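PDB 6U7J: beta-glucuronidase from uncultured Clostridium sp., which hydrolyses beta-D-glucuronides as a family 2 glycosyl hydrolase of a gut microbe, an activity that can release estrogens from their glucuronide conjugates. Local coordinates for residues Tyr197-Ser202 / Glu217-Ala222; Cys192-Tyr197 / Gly272-Thr277. One frame throughout, in Å; residues are numbered along the deposited sequence.

Tyr197 belongs to both contacts, whose centres lie about 10 Å apart. Interaction 1 is the pairing of a beta hairpin, and interaction 2 packs the linker that enters that hairpin against the start of another strand. Two probable hydrogen bonds join them: Ile198 N to Asp274 OD2 at 2.7 Å and Asn221 ND2 to Lys195 O at 2.8 Å. Farther along, Ile201 CD1 packs on Tyr276 CD1. Both contacts belong to the beta-rich part of the chain, whereas catalysis in this family takes place in the TIM barrel.

Interaction 1: residues Tyr197-Ser202 / Glu217-Ala222; sequences YIEDIS and EIKTNA
Glu199 lies over the backbone of Lys219, Thr220 and Asn221, and each of its atoms in turn meets that strand end. CB sits 3.4 Å from Lys219 O. CG and CD then pass the Thr220-Asn221 peptide, CD coming within 3.6 Å of Thr220 C. With CG anti to its own carbonyl carbon (chi1 -52°) and the chain extended beyond, the carboxylate spans two neighbours: OE1 rests 3.1 Å from Lys219 CE, and OE2 3.2 Å from Asn221 CB. Lys219 NZ, 4.4 Å from Glu199 OE1, is beyond salt-bridge range of it.

Beneath this, Lys219 O is gripped twice, by Glu199 N at 2.6 Å and more loosely by Asp200 N. At the open end Asn221 turns its amide to Tyr197, where OD1 takes the backbone N-H at 2.8 Å, while ND2 bonds Lys195 O and passes obliquely by the tyrosine ring. On the buried face Ile198 CG2 meets Ile218 CG2, beside Ile269 of the opposing sheet. Asp200 instead reaches Lys404 and Gln401. Two residues, Glu199 and Asp200, facing the single Lys219 define a classic beta bulge, set in an antiparallel hairpin of the immunoglobulin-like beta-sandwich domain of family 2 glycosyl hydrolases.

Interaction 2: residues Cys192-Tyr197 / Gly272-Thr277; sequences CTPKEY and GQDHYT
The Asp274 carboxylate is approached from both sides, obliquely by Tyr197 and from above by Pro194 CD on one, by a backbone N-H of its own strand on the other. On the first side Tyr197 CA lies 3.1 Å from OD2, with Tyr197 CB close behind, and Pro194 CD stands 3.8 Å from OD1. From the opposite side His275 N donates to OD1 at 2.6 Å, well above the carboxylate plane. The tyrosine ring is directed away from Asp274; in its plane, at the edge, lies Lys195 C, and Arg93 makes a cation-pi contact with it.

Placing CG of Asp274 anti to the backbone N (chi1 -162°) carries the carboxylate in under the linker, where OD2 finds two further partners, the N-H of Ile198 and the guanidinium of Arg19. These would be expected to favour the ionised acid. The proline ring crosses the aspartate at about a right angle. Pro194 CG rests 3.8 Å from Gln273 C and 4.0 Å from Gln273 CB. Behind it, Thr193 OG1 donates to Pro194 O at 2.9 Å and also bonds Arg93 NH1. Glu196 O adds a contact to Asp274 CB, while the Glu196 carboxylate points to Lys225.

No hydrogen bond joins the two segments directly, and packing does the work. Residues 194-197 form the linker between strand 188-193, in the large sheet of the sugar-binding domain, and strand 198-208 of the next domain. It is pressed against the start of strand 274-280, an outermost strand of its sheet within this chain, where Gln273 O also bonds Arg87 of a second subunit.

Interaction 1: residues Tyr197-Ser202 / Glu217-Ala222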
ATOM      1  N   TYR B 197      37.409  -4.777  44.527  1.00 41.65           N
ATOM      2  CA  TYR B 197      36.285  -4.142  43.855  1.00 37.76           C
ATOM      3  C   TYR B 197      34.953  -4.718  44.314  1.00 40.56           C
ATOM      4  O   TYR B 197      34.866  -5.838  44.839  1.00 41.31           O
ATOM      5  CB  TYR B 197      36.405  -4.310  42.339  1.00 36.62           C
ATOM      6  CG  TYR B 197      36.172  -5.735  41.906  1.00 38.74           C
ATOM      7  CD1 TYR B 197      37.210  -6.666  41.933  1.00 38.65           C
ATOM      8  CD2 TYR B 197      34.915  -6.160  41.480  1.00 37.74           C
ATOM      9  CE1 TYR B 197      37.006  -7.968  41.538  1.00 40.14           C
ATOM     10  CE2 TYR B 197      34.699  -7.468  41.087  1.00 36.95           C
ATOM     11  CZ  TYR B 197      35.745  -8.368  41.122  1.00 41.15           C
ATOM     12  OH  TYR B 197      35.544  -9.669  40.730  1.00 41.30           O
ATOM     13  N   ILE B 198      33.902  -3.954  44.030  1.00 38.97           N
ATOM     14  CA  ILE B 198      32.536  -4.341  44.355  1.00 38.24           C
ATOM     15  C   ILE B 198      32.029  -5.311  43.293  1.00 39.60           C
ATOM     16  O   ILE B 198      31.996  -4.980  42.101  1.00 43.14           O
ATOM     17  CB  ILE B 198      31.636  -3.102  44.459  1.00 38.96           C
ATOM     18  CG1 ILE B 198      32.160  -2.172  45.560  1.00 38.62           C
ATOM     19  CG2 ILE B 198      30.193  -3.504  44.711  1.00 36.77           C
ATOM     20  CD1 ILE B 198      31.866  -0.702  45.307  1.00 35.79           C
ATOM     21  N   GLU B 199      31.630  -6.513  43.729  1.00 37.43           N
ATOM     22  CA  GLU B 199      31.160  -7.586  42.855  1.00 40.38           C
ATOM     23  C   GLU B 199      29.642  -7.580  42.656  1.00 43.80           C
ATOM     24  O   GLU B 199      29.165  -7.727  41.526  1.00 42.20           O
ATOM     25  CB  GLU B 199      31.576  -8.951  43.412  1.00 41.74           C
ATOM     26  CG  GLU B 199      33.058  -9.096  43.736  1.00 45.77           C
ATOM     27  CD  GLU B 199      33.407 -10.482  44.284  1.00 48.84           C
ATOM     28  OE1 GLU B 199      32.592 -11.067  45.021  1.00 51.12           O
ATOM     29  OE2 GLU B 199      34.495 -10.997  43.963  1.00 55.02           O
ATOM     30  N   ASP B 200      28.870  -7.449  43.735  1.00 40.69           N
ATOM     31  CA  ASP B 200      27.425  -7.614  43.661  1.00 40.71           C
ATOM     32  C   ASP B 200      26.740  -6.724  44.691  1.00 41.67           C
ATOM     33  O   ASP B 200      27.262  -6.505  45.787  1.00 42.09           O
ATOM     34  CB  ASP B 200      27.031  -9.077  43.884  1.00 42.15           C
ATOM     35  CG  ASP B 200      25.628  -9.386  43.404  1.00 46.01           C
ATOM     36  OD1 ASP B 200      24.923  -8.446  42.976  1.00 42.09           O
ATOM     37  OD2 ASP B 200      25.228 -10.572  43.451  1.00 49.97           O
ATOM     38  N   ILE B 201      25.563  -6.215  44.320  1.00 36.94           N
ATOM     39  CA  ILE B 201      24.722  -5.379  45.170  1.00 36.46           C
ATOM     40  C   ILE B 201      23.292  -5.881  45.062  1.00 41.26           C
ATOM     41  O   ILE B 201      22.778  -6.054  43.949  1.00 39.54           O
ATOM     42  CB  ILE B 201      24.760  -3.895  44.755  1.00 41.08           C
ATOM     43  CG1 ILE B 201      26.183  -3.364  44.637  1.00 35.63           C
ATOM     44  CG2 ILE B 201      23.911  -3.037  45.708  1.00 37.15           C
ATOM     45  CD1 ILE B 201      26.226  -2.041  43.883  1.00 35.94           C
ATOM     46  N   SER B 202      22.635  -6.081  46.203  1.00 40.86           N
ATOM     47  CA  SER B 202      21.200  -6.342  46.248  1.00 42.29           C
ATOM     48  C   SER B 202      20.516  -5.342  47.170  1.00 44.85           C
ATOM     49  O   SER B 202      20.971  -5.122  48.302  1.00 45.00           O
ATOM     50  CB  SER B 202      20.904  -7.769  46.705  1.00 36.09           C
ATOM     51  OG  SER B 202      21.703  -8.686  45.998  1.00 40.13           O
ATOM     52  N   GLU B 217      22.818  -5.130  50.581  1.00 48.02           N
ATOM     53  CA  GLU B 217      23.847  -6.134  50.822  1.00 44.41           C
ATOM     54  C   GLU B 217      24.858  -6.059  49.687  1.00 47.36           C
ATOM     55  O   GLU B 217      24.489  -6.187  48.513  1.00 41.87           O
ATOM     56  CB  GLU B 217      23.242  -7.533  50.923  1.00 44.80           C
ATOM     57  CG  GLU B 217      24.262  -8.638  51.140  1.00 52.89           C
ATOM     58  CD  GLU B 217      23.602  -9.999  51.306  1.00 65.43           C
ATOM     59  OE1 GLU B 217      24.323 -11.006  51.483  1.00 64.15           O
ATOM     60  OE2 GLU B 217      22.352 -10.055  51.259  1.00 68.37           O
ATOM     61  N   ILE B 218      26.123  -5.851  50.043  1.00 43.11           N
ATOM     62  CA  ILE B 218      27.195  -5.590  49.099  1.00 41.31           C
ATOM     63  C   ILE B 218      28.218  -6.718  49.201  1.00 49.32           C
ATOM     64  O   ILE B 218      28.460  -7.258  50.286  1.00 46.71           O
ATOM     65  CB  ILE B 218      27.834  -4.217  49.370  1.00 42.31           C
ATOM     66  CG1 ILE B 218      26.749  -3.139  49.336  1.00 42.05           C
ATOM     67  CG2 ILE B 218      28.941  -3.906  48.366  1.00 38.73           C
ATOM     68  CD1 ILE B 218      27.206  -1.782  49.823  1.00 40.76           C
ATOM     69  N   LYS B 219      28.792  -7.089  48.062  1.00 45.46           N
ATOM     70  CA  LYS B 219      29.734  -8.188  47.970  1.00 44.40           C
ATOM     71  C   LYS B 219      30.975  -7.666  47.270  1.00 45.26           C
ATOM     72  O   LYS B 219      30.876  -7.054  46.205  1.00 45.33           O
ATOM     73  CB  LYS B 219      29.116  -9.364  47.209  1.00 44.83           C
ATOM     74  CG  LYS B 219      29.970 -10.612  47.061  1.00 54.20           C
ATOM     75  CD  LYS B 219      29.116 -11.731  46.399  1.00 66.60           C
ATOM     76  CE  LYS B 219      29.898 -12.600  45.391  1.00 62.01           C
ATOM     77  NZ  LYS B 219      29.396 -14.017  45.295  1.00 64.97           N
ATOM     78  N   THR B 220      32.130  -7.847  47.902  1.00 46.78           N
ATOM     79  CA  THR B 220      33.424  -7.514  47.328  1.00 44.71           C
ATOM     80  C   THR B 220      34.310  -8.753  47.326  1.00 47.89           C
ATOM     81  O   THR B 220      33.978  -9.786  47.915  1.00 50.97           O
ATOM     82  CB  THR B 220      34.120  -6.390  48.108  1.00 49.21           C
ATOM     83  OG1 THR B 220      34.748  -6.942  49.271  1.00 50.45           O
ATOM     84  CG2 THR B 220      33.141  -5.312  48.520  1.00 42.44           C
ATOM     85  N   ASN B 221      35.456  -8.639  46.652  1.00 44.52           N
ATOM     86  CA  ASN B 221      36.470  -9.681  46.684  1.00 49.35           C
ATOM     87  C   ASN B 221      37.501  -9.458  47.794  1.00 48.89           C
ATOM     88  O   ASN B 221      38.597 -10.015  47.716  1.00 49.73           O
ATOM     89  CB  ASN B 221      37.164  -9.798  45.320  1.00 42.41           C
ATOM     90  CG  ASN B 221      38.012  -8.585  44.980  1.00 40.19           C
ATOM     91  OD1 ASN B 221      37.702  -7.466  45.380  1.00 44.74           O
ATOM     92  ND2 ASN B 221      39.089  -8.802  44.231  1.00 43.37           N
ATOM     93  N   ALA B 222      37.169  -8.654  48.823  1.00 52.29           N
ATOM     94  CA  ALA B 222      38.000  -8.439  50.022  1.00 56.88           C
ATOM     95  C   ALA B 222      37.070  -8.010  51.167  1.00 60.60           C
ATOM     96  O   ALA B 222      36.993  -6.838  51.556  1.00 62.70           O
ATOM     97  CB  ALA B 222      39.107  -7.411  49.773  1.00 50.62           C
TER

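Interaction 2: residues Cys192-Tyr197 / Gly272-Thr277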
ATOM      1  N   CYS B 192      37.275  -1.606  32.892  1.00 31.70           N
ATOM      2  CA  CYS B 192      38.273  -1.798  33.927  1.00 40.25           C
ATOM      3  C   CYS B 192      37.719  -1.436  35.305  1.00 39.08           C
ATOM      4  O   CYS B 192      36.760  -0.663  35.433  1.00 40.62           O
ATOM      5  CB  CYS B 192      39.588  -1.010  33.616  1.00 32.33           C
ATOM      6  SG  CYS B 192      39.528   0.786  33.679  1.00 43.04           S
ATOM      7  N   THR B 193      38.275  -2.077  36.335  1.00 38.95           N
ATOM      8  CA  THR B 193      38.039  -1.775  37.742  1.00 40.31           C
ATOM      9  C   THR B 193      39.348  -1.930  38.508  1.00 40.96           C
ATOM     10  O   THR B 193      40.301  -2.550  38.014  1.00 36.57           O
ATOM     11  CB  THR B 193      36.987  -2.682  38.408  1.00 40.40           C
ATOM     12  OG1 THR B 193      37.543  -3.980  38.658  1.00 37.48           O
ATOM     13  CG2 THR B 193      35.681  -2.809  37.590  1.00 41.32           C
ATOM     14  N   PRO B 194      39.420  -1.383  39.726  1.00 40.51           N
ATOM     15  CA  PRO B 194      40.511  -1.757  40.636  1.00 41.55           C
ATOM     16  C   PRO B 194      40.475  -3.250  40.932  1.00 42.29           C
ATOM     17  O   PRO B 194      39.437  -3.910  40.804  1.00 35.95           O
ATOM     18  CB  PRO B 194      40.227  -0.931  41.897  1.00 44.04           C
ATOM     19  CG  PRO B 194      39.410   0.240  41.413  1.00 41.08           C
ATOM     20  CD  PRO B 194      38.579  -0.304  40.288  1.00 39.85           C
ATOM     21  N   LYS B 195      41.636  -3.792  41.337  1.00 39.61           N
ATOM     22  CA  LYS B 195      41.713  -5.226  41.606  1.00 38.60           C
ATOM     23  C   LYS B 195      40.950  -5.630  42.864  1.00 39.02           C
ATOM     24  O   LYS B 195      40.558  -6.796  42.992  1.00 39.38           O
ATOM     25  CB  LYS B 195      43.171  -5.670  41.705  1.00 40.75           C
ATOM     26  CG  LYS B 195      43.972  -5.370  40.457  1.00 42.81           C
ATOM     27  CD  LYS B 195      44.827  -6.548  40.027  1.00 44.20           C
ATOM     28  CE  LYS B 195      45.387  -6.319  38.615  1.00 48.60           C
ATOM     29  NZ  LYS B 195      46.611  -7.133  38.328  1.00 50.85           N
ATOM     30  N   GLU B 196      40.711  -4.705  43.782  1.00 37.59           N
ATOM     31  CA  GLU B 196      39.807  -4.947  44.899  1.00 45.46           C
ATOM     32  C   GLU B 196      38.561  -4.115  44.644  1.00 39.36           C
ATOM     33  O   GLU B 196      38.649  -2.886  44.559  1.00 38.95           O
ATOM     34  CB  GLU B 196      40.451  -4.589  46.242  1.00 42.44           C
ATOM     35  CG  GLU B 196      41.850  -5.183  46.441  1.00 47.58           C
ATOM     36  CD  GLU B 196      42.323  -5.117  47.903  1.00 54.68           C
ATOM     37  OE1 GLU B 196      42.997  -6.073  48.361  1.00 47.05           O
ATOM     38  OE2 GLU B 196      42.024  -4.105  48.587  1.00 55.69           O
ATOM     39  N   TYR B 197      37.409  -4.777  44.527  1.00 41.65           N
ATOM     40  CA  TYR B 197      36.285  -4.142  43.855  1.00 37.76           C
ATOM     41  C   TYR B 197      34.953  -4.718  44.314  1.00 40.56           C
ATOM     42  O   TYR B 197      34.866  -5.838  44.839  1.00 41.31           O
ATOM     43  CB  TYR B 197      36.405  -4.310  42.339  1.00 36.62           C
ATOM     44  CG  TYR B 197      36.172  -5.735  41.906  1.00 38.74           C
ATOM     45  CD1 TYR B 197      37.210  -6.666  41.933  1.00 38.65           C
ATOM     46  CD2 TYR B 197      34.915  -6.160  41.480  1.00 37.74           C
ATOM     47  CE1 TYR B 197      37.006  -7.968  41.538  1.00 40.14           C
ATOM     48  CE2 TYR B 197      34.699  -7.468  41.087  1.00 36.95           C
ATOM     49  CZ  TYR B 197      35.745  -8.368  41.122  1.00 41.15           C
ATOM     50  OH  TYR B 197      35.544  -9.669  40.730  1.00 41.30           O
ATOM     51  N   GLY B 272      37.769   1.110  49.045  1.00 39.34           N
ATOM     52  CA  GLY B 272      39.177   1.201  48.701  1.00 40.25           C
ATOM     53  C   GLY B 272      39.417   2.213  47.598  1.00 43.57           C
ATOM     54  O   GLY B 272      39.147   3.406  47.744  1.00 46.61           O
ATOM     55  N   GLN B 273      39.941   1.743  46.476  1.00 47.83           N
ATOM     56  CA  GLN B 273      40.033   2.575  45.288  1.00 46.16           C
ATOM     57  C   GLN B 273      38.772   2.512  44.430  1.00 44.68           C
ATOM     58  O   GLN B 273      38.612   3.351  43.540  1.00 47.78           O
ATOM     59  CB  GLN B 273      41.250   2.167  44.454  1.00 46.84           C
ATOM     60  CG  GLN B 273      42.599   2.470  45.124  1.00 51.65           C
ATOM     61  CD  GLN B 273      42.826   3.964  45.300  1.00 60.98           C
ATOM     62  OE1 GLN B 273      43.066   4.690  44.329  1.00 62.79           O
ATOM     63  NE2 GLN B 273      42.730   4.436  46.542  1.00 65.61           N
ATOM     64  N   ASP B 274      37.874   1.560  44.688  1.00 41.37           N
ATOM     65  CA  ASP B 274      36.696   1.335  43.861  1.00 40.53           C
ATOM     66  C   ASP B 274      35.565   2.307  44.201  1.00 39.80           C
ATOM     67  O   ASP B 274      35.539   2.937  45.259  1.00 42.10           O
ATOM     68  CB  ASP B 274      36.189  -0.102  44.022  1.00 39.98           C
ATOM     69  CG  ASP B 274      35.267  -0.521  42.886  1.00 42.25           C
ATOM     70  OD1 ASP B 274      35.176   0.256  41.907  1.00 41.39           O
ATOM     71  OD2 ASP B 274      34.644  -1.611  42.966  1.00 39.43           O
ATOM     72  N   HIS B 275      34.604   2.397  43.285  1.00 38.86           N
ATOM     73  CA  HIS B 275      33.426   3.241  43.442  1.00 40.28           C
ATOM     74  C   HIS B 275      32.324   2.673  42.549  1.00 40.53           C
ATOM     75  O   HIS B 275      32.593   2.263  41.413  1.00 41.40           O
ATOM     76  CB  HIS B 275      33.752   4.704  43.082  1.00 36.33           C
ATOM     77  CG  HIS B 275      32.593   5.647  43.198  1.00 39.95           C
ATOM     78  ND1 HIS B 275      32.551   6.854  42.528  1.00 38.99           N
ATOM     79  CD2 HIS B 275      31.442   5.575  43.910  1.00 41.37           C
ATOM     80  CE1 HIS B 275      31.426   7.484  42.827  1.00 38.98           C
ATOM     81  NE2 HIS B 275      30.731   6.726  43.656  1.00 38.39           N
ATOM     82  N   TYR B 276      31.100   2.610  43.077  1.00 37.49           N
ATOM     83  CA  TYR B 276      29.950   2.151  42.305  1.00 41.78           C
ATOM     84  C   TYR B 276      28.696   2.852  42.800  1.00 42.08           C
ATOM     85  O   TYR B 276      28.477   2.944  44.010  1.00 41.51           O
ATOM     86  CB  TYR B 276      29.736   0.633  42.399  1.00 34.20           C
ATOM     87  CG  TYR B 276      28.822   0.119  41.291  1.00 38.66           C
ATOM     88  CD1 TYR B 276      27.436   0.177  41.419  1.00 40.24           C
ATOM     89  CD2 TYR B 276      29.351  -0.385  40.097  1.00 39.99           C
ATOM     90  CE1 TYR B 276      26.589  -0.275  40.399  1.00 36.82           C
ATOM     91  CE2 TYR B 276      28.510  -0.835  39.065  1.00 38.38           C
ATOM     92  CZ  TYR B 276      27.136  -0.780  39.229  1.00 37.81           C
ATOM     93  OH  TYR B 276      26.298  -1.225  38.235  1.00 35.83           O
ATOM     94  N   THR B 277      27.863   3.307  41.860  1.00 40.63           N
ATOM     95  CA  THR B 277      26.627   4.037  42.147  1.00 40.09           C
ATOM     96  C   THR B 277      25.447   3.344  41.470  1.00 41.72           C
ATOM     97  O   THR B 277      25.318   3.378  40.239  1.00 40.51           O
ATOM     98  CB  THR B 277      26.734   5.486  41.677  1.00 41.14           C
ATOM     99  OG1 THR B 277      27.896   6.082  42.255  1.00 44.22           O
ATOM    100  CG2 THR B 277      25.493   6.278  42.078  1.00 39.94           C
TER